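Local coordinates for protein putative phosphohydrolase (Shewanella amazonensis, PDB 3M1T) that is probably a phosphohydrolase or signal transduction protein with an HDOD domain, its reaction and substrate being unestablished, at residues C117-L120 with A121-L124; S212-A215 with G216-A219; L168-K171 with E172-Y176; L195-G198 with I199-N203; F101-A104 with D105-G108. All blocks are in the same frame, centred on the assembly; numbering follows the deposited sequence.

Contact 1. Residues C117-L120 with A121-L124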
# COMPACT_ATOMS: atom_id res chain seq x y z
N CYS A 117 -9.00 -0.60 -1.77
CA CYS A 117 -8.63 -1.76 -2.58
C CYS A 117 -9.28 -3.08 -2.07
O CYS A 117 -9.70 -3.93 -2.83
CB CYS A 117 -7.11 -1.94 -2.54
SG CYS A 117 -6.18 -0.77 -3.52
N GLN A 118 -9.28 -3.27 -0.77
CA GLN A 118 -9.88 -4.44 -0.17
C GLN A 118 -11.35 -4.62 -0.56
O GLN A 118 -11.81 -5.74 -0.81
CB GLN A 118 -9.74 -4.34 1.36
CG GLN A 118 -10.01 -5.61 2.10
CD GLN A 118 -9.66 -5.51 3.58
OE1 GLN A 118 -10.15 -4.62 4.28
NE2 GLN A 118 -8.80 -6.42 4.05
N GLU A 119 -12.10 -3.51 -0.58
CA GLU A 119 -13.49 -3.51 -1.00
C GLU A 119 -13.61 -3.83 -2.49
O GLU A 119 -14.48 -4.59 -2.90
CB GLU A 119 -14.10 -2.13 -0.74
CG GLU A 119 -15.55 -2.00 -1.20
CD GLU A 119 -16.51 -3.00 -0.56
OE1 GLU A 119 -16.27 -3.43 0.61
OE2 GLU A 119 -17.55 -3.29 -1.20
N LEU A 120 -12.74 -3.24 -3.30
CA LEU A 120 -12.75 -3.56 -4.73
C LEU A 120 -12.51 -5.05 -4.97
O LEU A 120 -13.15 -5.66 -5.82
CB LEU A 120 -11.71 -2.73 -5.50
CG LEU A 120 -11.83 -1.22 -5.38
CD1 LEU A 120 -10.74 -0.48 -6.16
CD2 LEU A 120 -13.22 -0.70 -5.78
N ALA A 121 -11.54 -5.63 -4.23
CA ALA A 121 -11.23 -7.05 -4.35
C ALA A 121 -12.42 -7.95 -4.01
O ALA A 121 -12.68 -8.98 -4.65
CB ALA A 121 -10.04 -7.42 -3.41
N LYS A 122 -13.14 -7.56 -2.96
CA LYS A 122 -14.35 -8.28 -2.58
C LYS A 122 -15.31 -8.34 -3.73
O LYS A 122 -15.90 -9.40 -4.02
CB LYS A 122 -15.00 -7.61 -1.39
CG LYS A 122 -14.34 -8.00 -0.08
CD LYS A 122 -14.90 -7.24 1.10
CE LYS A 122 -13.91 -7.27 2.28
NZ LYS A 122 -14.60 -6.83 3.52
N ARG A 123 -15.48 -7.20 -4.41
CA ARG A 123 -16.35 -7.10 -5.57
C ARG A 123 -15.87 -7.85 -6.81
O ARG A 123 -16.68 -8.38 -7.57
CB ARG A 123 -16.61 -5.62 -5.90
CG ARG A 123 -17.53 -4.94 -4.85
CD ARG A 123 -17.48 -3.42 -4.86
NE ARG A 123 -18.41 -2.95 -3.85
CZ ARG A 123 -19.70 -2.68 -4.03
NH1 ARG A 123 -20.25 -2.74 -5.24
NH2 ARG A 123 -20.45 -2.35 -2.99
N LEU A 124 -14.56 -7.87 -7.01
CA LEU A 124 -13.96 -8.56 -8.13
C LEU A 124 -13.79 -10.07 -7.86
O LEU A 124 -13.49 -10.82 -8.77
CB LEU A 124 -12.58 -7.96 -8.44
CG LEU A 124 -12.58 -6.51 -8.92
CD1 LEU A 124 -11.20 -5.86 -8.83
CD2 LEU A 124 -13.17 -6.37 -10.37
O HOH W 1 -14.57 -3.88 2.47
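E119 throws CG anti to its backbone N (chi1 177°) and then bends at chi2, while R123 sets CG beside its own N and runs extended to NE; these torsions bring carboxylate and guanidinium within reach one turn apart. The result is an i to i+4 salt bridge. R123 NE donates to E119 OE2 over 2.8 Å, fairly straight at 157°, using the anti lone pair of that oxygen. OE2 lies at the guanidinium edge, close to its plane, although the two flat groups are turned 55° against each other. This pairing lies on the last turns of helix 103-124, against helix 256-263; the i to i+4 backbone bonds run on through L124 N to L120 O at 2.9 Å. The other carboxylate oxygen, E119 OE1, accepts a hydrogen bond from a water at 2.6 Å, and that water accepts from K122 NZ at 3.1 Å; OE1 also forms a salt bridge with K259. R123 NH1 in turn reaches the carbonyls of D252 and G254. A methionine in place of R123 would probably leave E119 OE2 without its charged mate and those two carbonyls without this donor. On the flank towards helix 213-227, L124 CG rests 3.3 Å from L120 O.

Contact 2. Residues S212-A215 with G216-A219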
# COMPACT_ATOMS: atom_id res chain seq x y z
N SER A 212 -3.07 -6.63 -14.91
CA SER A 212 -2.99 -6.85 -13.46
C SER A 212 -4.21 -6.21 -12.79
O SER A 212 -4.35 -4.98 -12.76
CB SER A 212 -1.75 -6.17 -12.89
OG SER A 212 -1.77 -6.11 -11.45
N LYS A 213 -5.06 -7.06 -12.22
CA LYS A 213 -6.19 -6.53 -11.44
C LYS A 213 -5.75 -5.67 -10.26
O LYS A 213 -6.35 -4.64 -9.97
CB LYS A 213 -7.12 -7.62 -11.00
CG LYS A 213 -7.87 -8.28 -12.16
CD LYS A 213 -8.66 -9.52 -11.69
CE LYS A 213 -9.45 -10.12 -12.90
NZ LYS A 213 -9.96 -11.46 -12.48
N LEU A 214 -4.67 -6.08 -9.58
CA LEU A 214 -4.18 -5.28 -8.48
C LEU A 214 -3.75 -3.88 -8.90
O LEU A 214 -4.04 -2.93 -8.19
CB LEU A 214 -3.04 -6.00 -7.74
CG LEU A 214 -3.50 -7.14 -6.86
CD1 LEU A 214 -2.21 -7.90 -6.43
CD2 LEU A 214 -4.21 -6.64 -5.53
N ALA A 215 -3.08 -3.74 -10.04
CA ALA A 215 -2.70 -2.44 -10.53
C ALA A 215 -3.94 -1.61 -10.85
O ALA A 215 -3.95 -0.44 -10.54
CB ALA A 215 -1.80 -2.53 -11.77
N GLY A 216 -4.94 -2.26 -11.41
CA GLY A 216 -6.21 -1.56 -11.72
C GLY A 216 -6.87 -1.08 -10.45
O GLY A 216 -7.39 0.05 -10.37
N MSE A 217 -6.90 -1.96 -9.45
CA MSE A 217 -7.46 -1.58 -8.12
C MSE A 217 -6.71 -0.41 -7.54
O MSE A 217 -7.32 0.55 -6.98
CB MSE A 217 -7.41 -2.75 -7.12
CG MSE A 217 -8.43 -3.86 -7.40
SE MSE A 217 -8.33 -5.26 -6.15
CE MSE A 217 -7.60 -6.68 -7.25
N LEU A 218 -5.35 -0.45 -7.56
CA LEU A 218 -4.58 0.65 -7.05
C LEU A 218 -4.91 1.94 -7.78
O LEU A 218 -5.13 3.01 -7.16
CB LEU A 218 -3.06 0.43 -7.10
CG LEU A 218 -2.45 -0.47 -6.07
CD1 LEU A 218 -0.96 -0.59 -6.45
CD2 LEU A 218 -2.68 0.09 -4.64
N ALA A 219 -4.97 1.86 -9.10
CA ALA A 219 -5.24 3.08 -9.89
C ALA A 219 -6.58 3.72 -9.47
O ALA A 219 -6.67 4.95 -9.26
CB ALA A 219 -5.23 2.76 -11.36
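G216 opens its half of helix 213-227 by donating to S212 O, at 3.1 Å and 159°, directly after the helix start. S212 is the N-cap: its OG accepts from A215 N at 3.1 Å, so that side chain and main chain of one residue both serve the first turn. Next, selenomethionine M217 gives its N to K213 O, 2.8 Å away. Its side chain, with CG anti to the carbonyl carbon, runs straight through chi2 and then bends at chi3 (-110°), which carries CE back over the preceding turn. There CE lies 3.8 Å from L214 CD2 and 3.9 Å from K213 CB, the M217 and L214 side chains crossing at a slant. L218 follows, its N bonded to L214 O and its CG 3.6 Å from that same oxygen. A219 N completes the series on A215 O at 2.9 Å. Beyond the helix, M217 packs on L120, A121 and L124 of helix 103-124, and L218 on C117 of that same helix and on C134 of helix 128-137. With A215 N capped by S212 OG and G216 N bonded to S212 O, the main-chain groups of this turn are paired, and M217, L214 and L218 offer neighbouring helices an apolar flank.

Contact 3. Residues L168-K171 with E172-Y176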
# COMPACT_ATOMS: atom_id res chain seq x y z
N LEU A 168 6.91 10.99 -15.14
CA LEU A 168 7.75 11.24 -16.30
C LEU A 168 9.04 11.95 -15.92
O LEU A 168 10.10 11.63 -16.44
CB LEU A 168 7.00 12.00 -17.36
CG LEU A 168 5.77 11.30 -17.98
CD1 LEU A 168 5.07 12.05 -19.11
CD2 LEU A 168 6.23 9.93 -18.49
N MSE A 169 8.94 12.95 -15.01
CA MSE A 169 10.15 13.57 -14.49
C MSE A 169 11.12 12.62 -13.82
O MSE A 169 12.31 12.71 -14.03
CB MSE A 169 9.76 14.68 -13.52
CG MSE A 169 9.22 15.90 -14.17
SE MSE A 169 10.51 16.97 -15.18
CE MSE A 169 11.73 17.37 -13.69
N GLU A 170 10.60 11.70 -13.02
CA GLU A 170 11.42 10.69 -12.40
C GLU A 170 12.15 9.84 -13.46
O GLU A 170 13.36 9.63 -13.36
CB GLU A 170 10.55 9.80 -11.50
CG GLU A 170 10.13 10.52 -10.19
CD GLU A 170 8.96 9.86 -9.46
OE1 GLU A 170 8.37 8.87 -9.97
OE2 GLU A 170 8.61 10.35 -8.35
N LYS A 171 11.42 9.36 -14.47
CA LYS A 171 12.10 8.66 -15.55
C LYS A 171 13.19 9.42 -16.23
O LYS A 171 14.26 8.90 -16.49
CB LYS A 171 11.14 7.98 -16.54
CG LYS A 171 11.25 6.45 -16.40
CD LYS A 171 10.13 5.68 -17.04
CE LYS A 171 9.70 4.49 -16.16
NZ LYS A 171 9.40 3.24 -16.98
N GLU A 172 12.96 10.70 -16.49
CA GLU A 172 13.96 11.50 -17.10
C GLU A 172 15.19 11.61 -16.28
O GLU A 172 16.26 11.48 -16.85
CB GLU A 172 13.46 12.95 -17.40
CG GLU A 172 12.38 13.05 -18.46
CD GLU A 172 12.20 14.43 -19.05
OE1 GLU A 172 13.03 15.29 -18.76
OE2 GLU A 172 11.25 14.59 -19.87
N LEU A 173 15.08 11.94 -14.98
CA LEU A 173 16.25 12.27 -14.19
C LEU A 173 16.88 11.06 -13.49
O LEU A 173 18.05 11.11 -13.15
CB LEU A 173 15.89 13.35 -13.16
CG LEU A 173 15.52 14.69 -13.78
CD1 LEU A 173 15.13 15.68 -12.66
CD2 LEU A 173 16.69 15.19 -14.59
N LEU A 174 16.11 10.02 -13.26
CA LEU A 174 16.55 8.83 -12.54
C LEU A 174 16.62 7.58 -13.41
O LEU A 174 17.32 6.65 -13.04
CB LEU A 174 15.60 8.52 -11.39
CG LEU A 174 15.45 9.62 -10.32
CD1 LEU A 174 14.26 9.29 -9.40
CD2 LEU A 174 16.75 9.84 -9.58
N GLY A 175 15.83 7.52 -14.47
CA GLY A 175 15.76 6.36 -15.34
C GLY A 175 14.73 5.33 -14.86
O GLY A 175 14.60 4.23 -15.48
N TYR A 176 13.99 5.63 -13.80
CA TYR A 176 12.90 4.81 -13.32
C TYR A 176 11.95 5.71 -12.57
O TYR A 176 12.33 6.88 -12.29
CB TYR A 176 13.45 3.68 -12.39
CG TYR A 176 14.23 4.19 -11.22
CD1 TYR A 176 13.56 4.67 -10.11
CD2 TYR A 176 15.60 4.34 -11.26
CE1 TYR A 176 14.26 5.19 -9.09
CE2 TYR A 176 16.33 4.83 -10.18
CZ TYR A 176 15.64 5.30 -9.11
OH TYR A 176 16.35 5.84 -8.06
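Backbone hydrogen bonds carry helix 166-174 to its end here: E172 N to L168 O and L173 N to M169 O, each 3.0 Å, then L174 N to E170 O at 2.8 Å. The last amide, G175 N, meets K171 O at 2.9 Å from above the carbonyl plane, with a bent angle of 132°, and has a second, weak bond to E170 O. G175 leaves the helix with positive phi (87°), where a CB would press on the preceding carbonyl oxygen. Apolar contacts run alongside. Selenomethionine M169, folded at chi2 and chi3, lies side by side with L173, puts CE 3.9 Å from L173 CD1 and also packs on I156 and A159 of helix 150-161. Round the turn, L174 CB sits 3.9 Å above one face of the Y176 ring, towards its rim, and K171 CG passes 3.9 Å from Y176 CA. The charged ends find partners beyond the two segments: E170 OE1 accepts from N178, K171 NZ forms a salt bridge with E180, and E172 OE2 holds a weak bond to a glycerol probably derived from the crystallisation liquor. Main-chain bonds thus shape the helix end, while E170 and K171, matched by N178 and E180, tie it to helix 178-188 across the turn.

Contact 4. Residues L195-G198 with I199-N203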
# COMPACT_ATOMS: atom_id res chain seq x y z
N LEU A 195 1.82 -8.98 -6.11
CA LEU A 195 1.91 -7.72 -5.41
C LEU A 195 2.85 -6.78 -6.14
O LEU A 195 2.59 -5.59 -6.33
CB LEU A 195 2.31 -7.94 -3.95
CG LEU A 195 1.20 -8.52 -3.08
CD1 LEU A 195 1.74 -8.89 -1.70
CD2 LEU A 195 0.06 -7.53 -2.87
N VAL A 196 4.05 -7.29 -6.46
CA VAL A 196 5.07 -6.50 -7.16
C VAL A 196 4.50 -5.89 -8.46
O VAL A 196 4.66 -4.69 -8.69
CB VAL A 196 6.33 -7.36 -7.44
CG1 VAL A 196 7.34 -6.57 -8.34
CG2 VAL A 196 6.92 -7.80 -6.07
N LYS A 197 3.83 -6.71 -9.24
CA LYS A 197 3.29 -6.24 -10.55
C LYS A 197 2.17 -5.22 -10.32
O LYS A 197 2.08 -4.22 -11.07
CB LYS A 197 2.81 -7.40 -11.33
CG LYS A 197 2.30 -6.98 -12.72
CD LYS A 197 1.68 -8.18 -13.43
CE LYS A 197 1.29 -7.83 -14.86
NZ LYS A 197 0.67 -9.02 -15.48
N GLY A 198 1.40 -5.40 -9.25
CA GLY A 198 0.33 -4.39 -8.92
C GLY A 198 0.93 -3.04 -8.65
O GLY A 198 0.51 -2.04 -9.23
N ILE A 199 1.96 -3.01 -7.81
CA ILE A 199 2.67 -1.78 -7.49
C ILE A 199 3.27 -1.16 -8.76
O ILE A 199 3.14 0.05 -9.00
CB ILE A 199 3.78 -2.02 -6.42
CG1 ILE A 199 3.13 -2.58 -5.16
CG2 ILE A 199 4.54 -0.72 -6.15
CD1 ILE A 199 4.18 -3.25 -4.22
N GLN A 200 3.96 -1.97 -9.56
CA GLN A 200 4.65 -1.53 -10.76
C GLN A 200 3.73 -0.79 -11.74
O GLN A 200 4.12 0.25 -12.27
CB GLN A 200 5.27 -2.74 -11.45
CG GLN A 200 5.97 -2.40 -12.72
CD GLN A 200 6.36 -3.60 -13.55
OE1 GLN A 200 6.03 -4.79 -13.23
NE2 GLN A 200 7.07 -3.32 -14.63
N PHE A 201 2.51 -1.31 -11.92
CA PHE A 201 1.64 -0.76 -12.96
C PHE A 201 0.56 0.16 -12.43
O PHE A 201 -0.34 0.54 -13.17
CB PHE A 201 1.02 -1.90 -13.78
CG PHE A 201 1.93 -2.44 -14.84
CD1 PHE A 201 2.04 -1.81 -16.07
CD2 PHE A 201 2.70 -3.55 -14.58
CE1 PHE A 201 2.91 -2.27 -17.02
CE2 PHE A 201 3.60 -4.03 -15.52
CZ PHE A 201 3.67 -3.38 -16.75
N GLN A 202 0.66 0.59 -11.16
CA GLN A 202 -0.39 1.40 -10.56
C GLN A 202 -0.80 2.67 -11.37
O GLN A 202 -1.90 3.17 -11.17
CB GLN A 202 -0.00 1.79 -9.15
CG GLN A 202 1.20 2.74 -9.07
CD GLN A 202 1.59 2.99 -7.65
OE1 GLN A 202 1.11 3.92 -6.98
NE2 GLN A 202 2.45 2.08 -7.10
N ASN A 203 0.15 3.26 -12.08
CA ASN A 203 -0.11 4.52 -12.84
C ASN A 203 -0.48 4.30 -14.29
O ASN A 203 -0.91 5.28 -14.95
CB ASN A 203 1.11 5.41 -12.74
CG ASN A 203 1.39 5.84 -11.33
OD1 ASN A 203 0.46 6.14 -10.58
ND2 ASN A 203 2.66 5.83 -10.94
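K197 and F201 meet across the C-terminal turn of helix 193-200, in the all-helical fold of this HDOD protein, just where the chain leaves the helix. The main-chain bonds come first. I199 N donates to L195 O at 3.0 Å and nearly straight (171°), and Q200 N bonds to V196 O. The last of the series, F201 N to K197 O, is longer than the bond before it, at 3.1 Å, and less straight at 147°; F201 is also the first residue to leave helical backbone angles. Side-chain packing lies over this end. K197, its CG anti to the backbone N and its chain extended, makes an apolar contact by setting CG 3.9 Å from F201 CD2, one side chain passing obliquely to the other. The same ring turns an edge to the backbone, with K197 O in its plane and 3.6 Å from CD2. On the buried flank, I199 CG1 rests 3.3 Å from L195 O, while its side chain packs on L137 and A186 of other helices. Polar ends are anchored beyond the turn: K197 NZ reaches P210 O, and Q202 OE1 accepts from K222 NZ. Q202 NE2 is shared between H138 O and the helix end. Towards the latter it donates to I199 O at 2.9 Å and 166°, the oxygen lying in the Q202 amide plane and the nitrogen on one of its lone pairs.

Contact 5. Residues F101-A104 with D105-G108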
# COMPACT_ATOMS: atom_id res chain seq x y z
N PHE A 101 7.65 14.87 4.90
CA PHE A 101 6.48 14.02 5.07
C PHE A 101 6.09 13.94 6.50
O PHE A 101 6.94 13.76 7.36
CB PHE A 101 6.75 12.59 4.57
CG PHE A 101 6.80 12.50 3.08
CD1 PHE A 101 7.98 12.76 2.41
CD2 PHE A 101 5.67 12.19 2.35
CE1 PHE A 101 8.04 12.71 1.02
CE2 PHE A 101 5.71 12.12 0.96
CZ PHE A 101 6.90 12.40 0.30
N ASP A 102 4.80 14.05 6.75
CA ASP A 102 4.26 13.66 8.03
C ASP A 102 3.86 12.23 7.86
O ASP A 102 2.98 11.92 7.06
CB ASP A 102 3.02 14.43 8.45
CG ASP A 102 2.54 14.00 9.82
OD1 ASP A 102 3.16 14.44 10.82
OD2 ASP A 102 1.60 13.19 9.92
N LEU A 103 4.45 11.36 8.64
CA LEU A 103 4.17 9.95 8.48
C LEU A 103 2.72 9.54 8.88
O LEU A 103 2.15 8.68 8.22
CB LEU A 103 5.28 9.10 9.15
CG LEU A 103 6.64 9.09 8.38
CD1 LEU A 103 7.71 8.26 9.05
CD2 LEU A 103 6.47 8.63 6.95
N ALA A 104 2.10 10.17 9.91
CA ALA A 104 0.67 9.91 10.16
C ALA A 104 -0.18 10.22 8.93
O ALA A 104 -1.11 9.47 8.63
CB ALA A 104 0.15 10.73 11.38
N ASP A 105 0.10 11.32 8.24
CA ASP A 105 -0.66 11.68 7.04
C ASP A 105 -0.33 10.71 5.88
O ASP A 105 -1.24 10.28 5.15
CB ASP A 105 -0.36 13.13 6.58
CG ASP A 105 -0.95 14.20 7.52
OD1 ASP A 105 -1.70 13.89 8.47
OD2 ASP A 105 -0.64 15.38 7.28
N PHE A 106 0.95 10.41 5.70
CA PHE A 106 1.41 9.49 4.64
C PHE A 106 0.72 8.17 4.82
O PHE A 106 0.11 7.63 3.89
CB PHE A 106 2.93 9.27 4.67
CG PHE A 106 3.39 8.22 3.67
CD1 PHE A 106 3.63 8.55 2.34
CD2 PHE A 106 3.51 6.91 4.07
CE1 PHE A 106 4.04 7.56 1.44
CE2 PHE A 106 3.87 5.92 3.17
CZ PHE A 106 4.14 6.25 1.86
N TRP A 107 0.87 7.60 6.02
CA TRP A 107 0.26 6.29 6.25
C TRP A 107 -1.25 6.34 6.28
O TRP A 107 -1.90 5.41 5.84
CB TRP A 107 0.83 5.65 7.54
CG TRP A 107 2.23 5.21 7.34
CD1 TRP A 107 3.32 5.70 7.98
CD2 TRP A 107 2.73 4.18 6.45
NE1 TRP A 107 4.47 5.07 7.56
CE2 TRP A 107 4.13 4.16 6.59
CE3 TRP A 107 2.13 3.33 5.53
CZ2 TRP A 107 4.92 3.30 5.89
CZ3 TRP A 107 2.92 2.49 4.81
CH2 TRP A 107 4.30 2.47 4.98
N GLY A 108 -1.82 7.43 6.77
CA GLY A 108 -3.27 7.58 6.69
C GLY A 108 -3.78 7.45 5.26
O GLY A 108 -4.78 6.76 4.99
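L103 and W107 stand side by side, pointing the same way, one turn apart at the start of helix 103-124. L103 CB lies 4.1 Å from W107 CD1, and CD2 of the leucine comes equally near the indole NE1, so the branched side chain fills the angle beside the five-membered ring. W107 sets CG beside its backbone N (chi1 -72°), bringing CD1 to 3.2 Å from L103 O. F106 covers a face of the indole: its CD2 sits 3.7 Å above the plane, over the centre. The F106 ring, with CG anti to the backbone N (chi1 175°), also approaches F101, whose CD2 is 4.2 Å from F106 CD1. Both phenylalanines pack on L143 of helix 140-148, and W107 fits against V91 and V92 of helix 79-94. An alanine at W107 is likely to open a gap beside L103 and F106 and deprive those valines of their aromatic partner. At the helix start, D102 OD2 accepts from D105 N at 2.9 Å through its anti lone pair, and F106 N donates to D102 O at 165°. The nearby D105 carboxylate carries like charge, a repulsion probably offset in part by the helix N-terminus. D102 is the N-cap, and its side chain accepting from D105 N is the capping bond typical of a helix start.

In the fold
Contacts 1 and 5 sit on one helix, 103-124, at its end and its start, with centres about 24 Å apart and on opposite sides of the chain's centre. Contact 2 bridges towards contact 1: M217 CG lies 3.7 Å from L124 CD1, and C117 SG is 3.8 Å from L218 CD2. On its other flank it meets contact 4, centres about 7 Å apart, where A215 CB is 3.5 Å from F201 CB. The helices of contacts 1, 2 and 4 therefore pack in succession. Contact 3 stands apart, its nearest atoms about 7 Å from contact 4 and about 19 Å from contact 1; it carries the glycerol, which by itself does not identify a functional site.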